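Local coordinates for bifunctional GH43-CE protein (Bacteroides eggerthii, PDB 6MLY), which probably breaks down complex arabinoxylans, joining a family 43 glycoside hydrolase, likely a xylosidase, to a carbohydrate esterase in one chain, at residues Gln245-Ala250 and Leu266-Gly271; Ala592-Gln597 and Val653-Asn658. All coordinates share one frame; numbering follows the deposited sequence.

Contact 1 (Gln245-Ala250 and Leu266-Gly271); sequences QDRGIA and LFEDCG
R247 is the first residue to meet the strand, its CB lying 3.7 Å from E268 OE2. Its guanidinium turns back to D246, NE meeting OD1 in a salt bridge (3.1 Å) from above the carboxylate plane. R247 and G248, both with positive phi, form the middle of a type I' turn from D246 to I249. I249 splits its branches: CG1 packs on CG of E268 at 3.7 Å, while CG2 lies 3.9 Å from CB of L266, the two side chains crossing at roughly a right angle. E268 presents this CG because it stands opposite its own N (chi1 -161°), and OE1 bonds weakly to Y278 OH. Shortening E268 to an alanine is likely to open a gap beside I249 CG1 and leave Y278 OH without this partner. A250 pairs antiparallel with F267: N donates to F267 O (3.2 Å), the return bond to A250 O is weak, and A250 O stands over one face of the F267 ring. Sheet 250-256/262-269/275-282 is consistent with a blade of the family 43 five-bladed beta-propeller. Backbone pairing and aliphatic packing thus lay A250 and the turn on strand 262-269; R247 and E268, NE to OE2 5.2 Å, could attract only at a distance.

Contact 2 (Ala592-Gln597 and Val653-Asn658); sequences AKFPAQ and VDLEGN
P595 and V653 meet in the esterase part of the chain, whose mainly parallel sheet and flanking helices fit an alpha/beta-hydrolase fold. P595 holds the N-cap position of helix 596-610, and V653 comes near the end of the short hairpin 645-648/651-654. The two side chains slide past each other in opposite directions, V653 CG2 lying 3.3 Å from P595 CG, a spacing not to be read as unusually tight at this resolution. CG2 reaches across because it stands trans to the V653 backbone N, while CG1 sits between N and the carbonyl carbon (chi1 61°). The peptide bond before P595 is cis, and with F594 CG opposite its own N (chi1 -173°) the aromatic ring lies back against the proline, P595 CB sitting over the centre of one face. V653 CG2 therefore touches both members of this pair: it approaches F594 CE1 at 3.8 Å, obliquely to the ring. L655 adds a looser contact, also oblique, with CD2 4.3 Å from F594 CZ. Around them, L636, M711 and L715 pack on F594, and L655 reaches Y720, a residue of the sodium site. The packing is mostly apolar, the proline ring also lying against D654 O, and no hydrogen bond crosses between the segments. Beyond it the chain folds back on D654, whose OD1 receives two weak bonds, from E656 N (3.3 Å) and G657 N (3.0 Å).

The two contacts come in series along the chain, contact 1 closing well before contact 2 opens. Their centres are 44 Å apart and their nearest atoms about 31 Å, so neither touches the other, and they share no sheet or helix. Contact 1 belongs to the three-stranded antiparallel sheet 250-256, 262-269 and 275-282 within the family 43 hydrolase range. Contact 2 joins the start of helix 596-610 to the hairpin 645-648/651-654 in the esterase range. Two large antiparallel sheets, built mostly from strands between 333 and 511, come between them along the chain. This separation is consistent with a bifunctional chain whose hydrolase and esterase parts fold as separate units, each contact lying wholly within its own part.

Contact 1 (Gln245-Ala250 and Leu266-Gly271)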
loop_
_atom_site.group_PDB
_atom_site.type_symbol
_atom_site.label_atom_id
_atom_site.label_comp_id
_atom_site.label_asym_id
_atom_site.label_seq_id
_atom_site.Cartn_x
_atom_site.Cartn_y
_atom_site.Cartn_z
ATOM N N GLN A 245 27.247 9.097 10.209
ATOM C CA GLN A 245 26.423 8.297 11.108
ATOM C C GLN A 245 25.091 9.022 11.347
ATOM O O GLN A 245 24.842 9.560 12.427
ATOM C CB GLN A 245 27.198 8.041 12.401
ATOM C CG GLN A 245 26.509 7.067 13.345
ATOM C CD GLN A 245 27.468 6.512 14.369
ATOM O OE1 GLN A 245 28.399 5.778 14.043
ATOM N NE2 GLN A 245 27.240 6.858 15.625
ATOM N N ASP A 246 24.235 8.998 10.320
ATOM C CA ASP A 246 23.055 9.848 10.233
ATOM C C ASP A 246 21.944 9.052 9.545
ATOM O O ASP A 246 21.973 8.882 8.327
ATOM C CB ASP A 246 23.410 11.145 9.495
ATOM C CG ASP A 246 22.245 12.054 9.135
ATOM O OD1 ASP A 246 21.186 11.935 9.776
ATOM O OD2 ASP A 246 22.418 12.886 8.213
ATOM N N ARG A 247 21.000 8.548 10.353
ATOM C CA ARG A 247 19.800 7.815 9.904
ATOM C C ARG A 247 20.196 6.527 9.155
ATOM O O ARG A 247 19.446 6.061 8.285
ATOM C CB ARG A 247 18.910 8.728 9.050
ATOM C CG ARG A 247 18.206 9.820 9.840
ATOM C CD ARG A 247 17.526 10.831 8.935
ATOM N NE ARG A 247 18.466 11.792 8.376
ATOM C CZ ARG A 247 18.127 12.788 7.566
ATOM N NH1 ARG A 247 16.864 12.952 7.211
ATOM N NH2 ARG A 247 19.049 13.616 7.113
ATOM N N GLY A 248 21.355 5.947 9.510
ATOM C CA GLY A 248 21.880 4.716 8.891
ATOM C C GLY A 248 22.036 4.819 7.374
ATOM O O GLY A 248 22.041 3.782 6.666
ATOM N N ILE A 249 22.189 6.064 6.879
ATOM C CA ILE A 249 22.412 6.368 5.458
ATOM C C ILE A 249 23.870 6.019 5.124
ATOM O O ILE A 249 24.759 6.849 5.288
ATOM C CB ILE A 249 22.111 7.850 5.136
ATOM C CG1 ILE A 249 20.678 8.247 5.502
ATOM C CG2 ILE A 249 22.426 8.165 3.676
ATOM C CD1 ILE A 249 20.474 9.740 5.636
ATOM N N ALA A 250 24.091 4.790 4.649
ATOM C CA ALA A 250 25.420 4.227 4.517
ATOM C C ALA A 250 25.574 3.523 3.167
ATOM O O ALA A 250 24.594 3.319 2.439
ATOM C CB ALA A 250 25.681 3.275 5.657
ATOM N N LEU A 266 25.240 7.697 -1.343
ATOM C CA LEU A 266 24.846 6.722 -0.312
ATOM C C LEU A 266 23.345 6.429 -0.442
ATOM O O LEU A 266 22.656 7.065 -1.240
ATOM C CB LEU A 266 25.141 7.304 1.075
ATOM C CG LEU A 266 26.552 7.838 1.313
ATOM C CD1 LEU A 266 26.575 8.765 2.521
ATOM C CD2 LEU A 266 27.544 6.697 1.492
ATOM N N PHE A 267 22.834 5.501 0.378
ATOM C CA PHE A 267 21.395 5.199 0.398
ATOM C C PHE A 267 20.908 4.875 1.818
ATOM O O PHE A 267 21.667 4.361 2.652
ATOM C CB PHE A 267 21.062 4.060 -0.572
ATOM C CG PHE A 267 21.542 2.687 -0.166
ATOM C CD1 PHE A 267 20.831 1.923 0.750
ATOM C CD2 PHE A 267 22.685 2.142 -0.727
ATOM C CE1 PHE A 267 21.268 0.657 1.112
ATOM C CE2 PHE A 267 23.120 0.876 -0.363
ATOM C CZ PHE A 267 22.414 0.135 0.554
ATOM N N GLU A 268 19.620 5.170 2.053
ATOM C CA GLU A 268 18.879 4.880 3.292
ATOM C C GLU A 268 17.920 3.715 3.029
ATOM O O GLU A 268 17.555 3.464 1.884
ATOM C CB GLU A 268 18.087 6.118 3.726
ATOM C CG GLU A 268 17.653 6.112 5.185
ATOM C CD GLU A 268 16.541 7.095 5.529
ATOM O OE1 GLU A 268 15.878 7.588 4.589
ATOM O OE2 GLU A 268 16.330 7.360 6.736
ATOM N N ASP A 269 17.525 3.008 4.093
ATOM C CA ASP A 269 16.389 2.077 4.053
ATOM C C ASP A 269 15.127 2.838 4.473
ATOM O O ASP A 269 14.856 2.966 5.667
ATOM C CB ASP A 269 16.629 0.859 4.951
ATOM C CG ASP A 269 17.853 0.049 4.565
ATOM O OD1 ASP A 269 18.283 0.164 3.404
ATOM O OD2 ASP A 269 18.373 -0.685 5.431
ATOM N N CYS A 270 14.367 3.334 3.485
ATOM C CA CYS A 270 13.184 4.186 3.725
ATOM C C CYS A 270 11.904 3.342 3.669
ATOM O O CYS A 270 10.878 3.808 3.178
ATOM C CB CYS A 270 13.118 5.330 2.713
ATOM S SG CYS A 270 12.404 6.868 3.369
ATOM N N GLY A 271 11.971 2.106 4.178
ATOM C CA GLY A 271 10.795 1.239 4.326
ATOM C C GLY A 271 10.363 0.590 3.018
ATOM O O GLY A 271 11.183 0.003 2.303
#

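Contact 2 (Ala592-Gln597 and Val653-Asn658)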
loop_
_atom_site.group_PDB
_atom_site.type_symbol
_atom_site.label_atom_id
_atom_site.label_comp_id
_atom_site.label_asym_id
_atom_site.label_seq_id
_atom_site.Cartn_x
_atom_site.Cartn_y
_atom_site.Cartn_z
ATOM N N ALA A 592 -12.662 -5.243 26.093
ATOM C CA ALA A 592 -13.177 -4.503 27.250
ATOM C C ALA A 592 -14.680 -4.771 27.385
ATOM O O ALA A 592 -15.252 -5.499 26.576
ATOM C CB ALA A 592 -12.881 -3.030 27.090
ATOM N N LYS A 593 -15.302 -4.187 28.414
ATOM C CA LYS A 593 -16.745 -4.303 28.645
ATOM C C LYS A 593 -17.381 -2.907 28.598
ATOM O O LYS A 593 -16.688 -1.896 28.716
ATOM C CB LYS A 593 -17.022 -4.989 29.988
ATOM C CG LYS A 593 -16.388 -6.365 30.169
ATOM C CD LYS A 593 -16.834 -7.405 29.152
ATOM C CE LYS A 593 -16.148 -8.746 29.321
ATOM N NZ LYS A 593 -16.584 -9.728 28.298
ATOM N N PHE A 594 -18.709 -2.876 28.424
ATOM C CA PHE A 594 -19.496 -1.636 28.376
ATOM C C PHE A 594 -19.231 -0.837 29.650
ATOM O O PHE A 594 -19.213 -1.403 30.741
ATOM C CB PHE A 594 -20.986 -1.944 28.193
ATOM C CG PHE A 594 -21.858 -0.736 27.954
ATOM C CD1 PHE A 594 -22.499 -0.103 29.008
ATOM C CD2 PHE A 594 -22.024 -0.222 26.678
ATOM C CE1 PHE A 594 -23.283 1.019 28.791
ATOM C CE2 PHE A 594 -22.816 0.896 26.462
ATOM C CZ PHE A 594 -23.443 1.514 27.519
ATOM N N PRO A 595 -19.022 0.477 29.519
ATOM C CA PRO A 595 -19.241 1.269 28.317
ATOM C C PRO A 595 -18.041 1.562 27.400
ATOM O O PRO A 595 -17.972 2.652 26.834
ATOM C CB PRO A 595 -19.680 2.593 28.953
ATOM C CG PRO A 595 -18.718 2.737 30.108
ATOM C CD PRO A 595 -18.594 1.325 30.640
ATOM N N ALA A 596 -17.119 0.603 27.245
ATOM C CA ALA A 596 -15.969 0.738 26.331
ATOM C C ALA A 596 -16.439 1.053 24.903
ATOM O O ALA A 596 -15.865 1.911 24.229
ATOM C CB ALA A 596 -15.149 -0.527 26.357
ATOM N N GLN A 597 -17.505 0.366 24.466
ATOM C CA GLN A 597 -17.955 0.359 23.068
ATOM C C GLN A 597 -18.498 1.740 22.670
ATOM O O GLN A 597 -18.261 2.196 21.555
ATOM C CB GLN A 597 -19.002 -0.735 22.848
ATOM C CG GLN A 597 -18.426 -2.146 22.811
ATOM C CD GLN A 597 -17.771 -2.566 24.106
ATOM O OE1 GLN A 597 -18.148 -2.126 25.191
ATOM N NE2 GLN A 597 -16.772 -3.428 24.003
ATOM N N VAL A 653 -22.208 4.785 34.943
ATOM C CA VAL A 653 -21.518 4.420 33.705
ATOM C C VAL A 653 -21.087 5.694 32.963
ATOM O O VAL A 653 -21.921 6.452 32.485
ATOM C CB VAL A 653 -22.413 3.524 32.825
ATOM C CG1 VAL A 653 -23.705 4.217 32.419
ATOM C CG2 VAL A 653 -21.687 3.017 31.595
ATOM N N ASP A 654 -19.771 5.915 32.879
ATOM C CA ASP A 654 -19.174 7.009 32.108
ATOM C C ASP A 654 -19.467 6.774 30.619
ATOM O O ASP A 654 -18.982 5.808 30.034
ATOM C CB ASP A 654 -17.668 7.091 32.392
ATOM C CG ASP A 654 -16.943 8.279 31.778
ATOM O OD1 ASP A 654 -17.459 8.845 30.789
ATOM O OD2 ASP A 654 -15.857 8.626 32.294
ATOM N N LEU A 655 -20.243 7.673 30.006
ATOM C CA LEU A 655 -20.762 7.456 28.650
ATOM C C LEU A 655 -19.866 8.098 27.583
ATOM O O LEU A 655 -19.948 7.694 26.426
ATOM C CB LEU A 655 -22.194 7.993 28.549
ATOM C CG LEU A 655 -23.290 7.021 28.984
ATOM C CD1 LEU A 655 -24.658 7.679 28.895
ATOM C CD2 LEU A 655 -23.259 5.744 28.154
ATOM N N GLU A 656 -19.042 9.092 27.942
ATOM C CA GLU A 656 -18.193 9.743 26.934
ATOM C C GLU A 656 -16.788 9.121 26.937
ATOM O O GLU A 656 -16.319 8.678 25.891
ATOM C CB GLU A 656 -18.156 11.263 27.103
ATOM C CG GLU A 656 -17.695 11.958 25.832
ATOM C CD GLU A 656 -17.769 13.475 25.811
ATOM O OE1 GLU A 656 -17.895 14.078 26.898
ATOM O OE2 GLU A 656 -17.697 14.047 24.704
ATOM N N GLY A 657 -16.129 9.115 28.102
ATOM C CA GLY A 657 -14.852 8.418 28.309
ATOM C C GLY A 657 -13.652 9.331 28.125
ATOM O O GLY A 657 -13.801 10.546 27.994
ATOM N N ASN A 658 -12.456 8.727 28.122
ATOM C CA ASN A 658 -11.182 9.437 27.986
ATOM C C ASN A 658 -10.263 8.670 27.032
ATOM O O ASN A 658 -9.079 8.493 27.312
ATOM C CB ASN A 658 -10.467 9.593 29.328
ATOM C CG ASN A 658 -11.333 10.245 30.380
ATOM O OD1 ASN A 658 -11.862 11.332 30.157
ATOM N ND2 ASN A 658 -11.477 9.590 31.519
#